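Local coordinates for glycosyl hydrolase family 62 protein (Coprinopsis cinerea, PDB 5B6S) that probably removes alpha-L-arabinofuranosyl side groups from arabinose-bearing polysaccharides such as arabinoxylan, as an alpha-L-arabinofuranosidase of glycoside hydrolase family 62, at residues 258-263 against 289-294. Sequence-based numbering, arbitrary orientation.
Sequences AWTRDI and QGLDPN
P293, W259 and L291 bury the most surface where the loop 258-263 packs on strand 285-290 and the turn that follows, on one blade of the five-bladed beta-propeller characteristic of family 62. The contact illustrates how one threonine hydroxyl can tie a loop to the chain leaving a strand. With chi1 at -179° the T260 hydroxyl is turned away from the backbone nitrogen, and OG1 accepts the L291 N-H at 3.1 Å, with 157° at the hydrogen, and donates to D262 O within its own loop at 2.7 Å, in the carbonyl plane and on a lone pair. A valine here would lack the hydroxyl and would probably leave the buried L291 N-H and D262 O without this shared partner. The same torsion sets the T260 methyl CG2 over the centre of the W259 ring; the ring's benzo end reaches the G290 backbone obliquely, W259 CZ3 to G290 C at 3.4 Å, while NE1 bonds S10 O. The P293 ring sets its CD against W259 O, and its CB lies over one face of the R261 guanidinium, 3.8 Å from NE. L291 lays CD2 3.4 Å from OD2 of D262 in van der Waals contact; OD2 forms a salt bridge with R220 and OD1 accepts from R221 N. A water completes the join, accepting from R261 N and donating to D262 OD2 and to L291 O, each of these two at 2.7 Å.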
ATOM      1  N   ALA A 258      -5.062  18.600 -14.023  1.00 17.03           N
ATOM      2  CA  ALA A 258      -4.827  17.157 -13.967  1.00 17.41           C
ATOM      3  C   ALA A 258      -3.331  16.866 -14.100  1.00 16.76           C
ATOM      4  O   ALA A 258      -2.815  16.904 -15.187  1.00 19.83           O
ATOM      5  CB  ALA A 258      -5.619  16.451 -15.060  1.00 17.87           C
ATOM      6  N   TRP A 259      -2.634  16.564 -13.006  1.00 15.63           N
ATOM      7  CA  TRP A 259      -1.161  16.394 -13.062  1.00 14.34           C
ATOM      8  C   TRP A 259      -0.677  14.953 -13.304  1.00 13.56           C
ATOM      9  O   TRP A 259       0.519  14.688 -13.501  1.00 13.95           O
ATOM     10  CB  TRP A 259      -0.545  16.948 -11.784  1.00 14.27           C
ATOM     11  CG  TRP A 259      -0.925  16.190 -10.523  1.00 13.46           C
ATOM     12  CD1 TRP A 259      -2.034  16.381  -9.751  1.00 13.69           C
ATOM     13  CD2 TRP A 259      -0.164  15.144  -9.878  1.00 13.32           C
ATOM     14  NE1 TRP A 259      -2.015  15.507  -8.670  1.00 13.32           N
ATOM     15  CE2 TRP A 259      -0.881  14.742  -8.735  1.00 13.14           C
ATOM     16  CE3 TRP A 259       1.046  14.513 -10.167  1.00 13.09           C
ATOM     17  CZ2 TRP A 259      -0.413  13.752  -7.865  1.00 13.16           C
ATOM     18  CZ3 TRP A 259       1.515  13.533  -9.299  1.00 13.53           C
ATOM     19  CH2 TRP A 259       0.771  13.153  -8.167  1.00 13.32           C
ATOM     20  N   THR A 260      -1.606  14.014 -13.238  1.00 13.48           N
ATOM     21  CA  THR A 260      -1.295  12.611 -13.465  1.00 13.23           C
ATOM     22  C   THR A 260      -2.464  11.955 -14.172  1.00 13.91           C
ATOM     23  O   THR A 260      -3.616  12.331 -13.932  1.00 13.81           O
ATOM     24  CB  THR A 260      -1.014  11.898 -12.113  1.00 13.13           C
ATOM     25  OG1 THR A 260      -0.675  10.527 -12.353  1.00 12.46           O
ATOM     26  CG2 THR A 260      -2.209  11.992 -11.156  1.00 13.37           C
ATOM     27  N   ARG A 261      -2.160  10.984 -15.038  1.00 14.98           N
ATOM     28  CA  ARG A 261      -3.155  10.078 -15.623  1.00 15.84           C
ATOM     29  C   ARG A 261      -3.104   8.695 -14.998  1.00 14.82           C
ATOM     30  O   ARG A 261      -3.959   7.868 -15.282  1.00 14.57           O
ATOM     31  CB  ARG A 261      -2.914   9.933 -17.123  1.00 18.79           C
ATOM     32  CG  ARG A 261      -3.301  11.171 -17.916  1.00 22.43           C
ATOM     33  CD  ARG A 261      -3.152  10.882 -19.403  1.00 26.08           C
ATOM     34  NE  ARG A 261      -2.939  12.111 -20.149  1.00 31.75           N
ATOM     35  CZ  ARG A 261      -2.586  12.164 -21.431  1.00 37.26           C
ATOM     36  NH1 ARG A 261      -2.401  11.048 -22.137  1.00 39.64           N
ATOM     37  NH2 ARG A 261      -2.417  13.346 -22.009  1.00 39.09           N
ATOM     38  N   ASP A 262      -2.102   8.468 -14.149  1.00 13.67           N
ATOM     39  CA  ASP A 262      -1.919   7.221 -13.415  1.00 12.92           C
ATOM     40  C   ASP A 262      -2.372   7.403 -11.975  1.00 12.13           C
ATOM     41  O   ASP A 262      -2.019   8.390 -11.315  1.00 11.19           O
ATOM     42  CB  ASP A 262      -0.435   6.839 -13.421  1.00 12.80           C
ATOM     43  CG  ASP A 262       0.070   6.502 -14.804  1.00 13.13           C
ATOM     44  OD1 ASP A 262      -0.034   5.308 -15.170  1.00 11.84           O
ATOM     45  OD2 ASP A 262       0.563   7.426 -15.509  1.00 13.23           O
ATOM     46  N   ILE A 263      -3.185   6.459 -11.509  1.00 11.48           N
ATOM     47  CA  ILE A 263      -3.519   6.342 -10.109  1.00 11.52           C
ATOM     48  C   ILE A 263      -2.907   5.009  -9.634  1.00 11.29           C
ATOM     49  O   ILE A 263      -3.353   3.916 -10.022  1.00 11.60           O
ATOM     50  CB  ILE A 263      -5.049   6.371  -9.866  1.00 11.53           C
ATOM     51  CG1 ILE A 263      -5.714   7.565 -10.594  1.00 11.80           C
ATOM     52  CG2 ILE A 263      -5.324   6.370  -8.374  1.00 11.32           C
ATOM     53  CD1 ILE A 263      -5.274   8.955 -10.159  1.00 11.71           C
ATOM     54  N   GLN A 289       0.257   7.437  -5.390  1.00  9.85           N
ATOM     55  CA  GLN A 289       1.362   7.957  -6.177  1.00  9.97           C
ATOM     56  C   GLN A 289       0.905   8.192  -7.603  1.00 10.03           C
ATOM     57  O   GLN A 289       0.205   7.363  -8.202  1.00  9.82           O
ATOM     58  CB  GLN A 289       2.597   7.029  -6.163  1.00 10.13           C
ATOM     59  CG  GLN A 289       2.320   5.626  -6.657  1.00  9.82           C
ATOM     60  CD  GLN A 289       3.531   4.740  -6.683  1.00 10.19           C
ATOM     61  OE1 GLN A 289       4.417   4.850  -5.834  1.00 10.80           O
ATOM     62  NE2 GLN A 289       3.553   3.804  -7.629  1.00  9.92           N
ATOM     63  N   GLY A 290       1.303   9.334  -8.130  1.00 10.23           N
ATOM     64  CA  GLY A 290       1.056   9.692  -9.507  1.00 10.69           C
ATOM     65  C   GLY A 290       2.306  10.313 -10.093  1.00 11.46           C
ATOM     66  O   GLY A 290       3.316  10.483  -9.404  1.00 11.68           O
ATOM     67  N   LEU A 291       2.254  10.629 -11.381  1.00 11.99           N
ATOM     68  CA  LEU A 291       3.383  11.235 -12.064  1.00 12.94           C
ATOM     69  C   LEU A 291       2.980  11.920 -13.367  1.00 13.59           C
ATOM     70  O   LEU A 291       1.936  11.649 -13.937  1.00 13.40           O
ATOM     71  CB  LEU A 291       4.489  10.215 -12.357  1.00 13.52           C
ATOM     72  CG  LEU A 291       4.333   9.366 -13.607  1.00 13.53           C
ATOM     73  CD1 LEU A 291       5.545   8.502 -13.807  1.00 14.40           C
ATOM     74  CD2 LEU A 291       3.064   8.523 -13.546  1.00 13.66           C
ATOM     75  N   ASP A 292       3.842  12.814 -13.827  1.00 15.14           N
ATOM     76  CA  ASP A 292       3.608  13.533 -15.091  1.00 16.91           C
ATOM     77  C   ASP A 292       3.354  12.530 -16.236  1.00 16.57           C
ATOM     78  O   ASP A 292       4.172  11.659 -16.474  1.00 17.22           O
ATOM     79  CB  ASP A 292       4.836  14.378 -15.374  1.00 18.41           C
ATOM     80  CG  ASP A 292       4.719  15.232 -16.613  1.00 20.59           C
ATOM     81  OD1 ASP A 292       3.905  14.958 -17.511  1.00 21.53           O
ATOM     82  OD2 ASP A 292       5.511  16.189 -16.677  1.00 24.16           O
ATOM     83  N   PRO A 293       2.226  12.671 -16.952  1.00 17.88           N
ATOM     84  CA  PRO A 293       1.882  11.700 -18.016  1.00 18.57           C
ATOM     85  C   PRO A 293       2.847  11.712 -19.196  1.00 19.89           C
ATOM     86  O   PRO A 293       2.822  10.785 -20.013  1.00 19.78           O
ATOM     87  CB  PRO A 293       0.488  12.136 -18.472  1.00 19.05           C
ATOM     88  CG  PRO A 293       0.299  13.512 -17.973  1.00 18.78           C
ATOM     89  CD  PRO A 293       1.196  13.706 -16.783  1.00 18.06           C
ATOM     90  N   ASN A 294       3.681  12.750 -19.285  1.00 20.40           N
ATOM     91  CA  ASN A 294       4.756  12.803 -20.268  1.00 22.34           C
ATOM     92  C   ASN A 294       6.065  12.166 -19.820  1.00 22.53           C
ATOM     93  O   ASN A 294       7.006  12.096 -20.608  1.00 22.94           O
ATOM     94  CB  ASN A 294       4.986  14.246 -20.702  1.00 24.83           C
ATOM     95  CG  ASN A 294       3.774  14.822 -21.402  1.00 26.99           C
ATOM     96  OD1 ASN A 294       3.145  14.156 -22.236  1.00 28.79           O
ATOM     97  ND2 ASN A 294       3.411  16.039 -21.043  1.00 28.62           N
TER
HETATM   98  O   HOH W   1       0.469  10.104 -15.612  1.00 15.17           O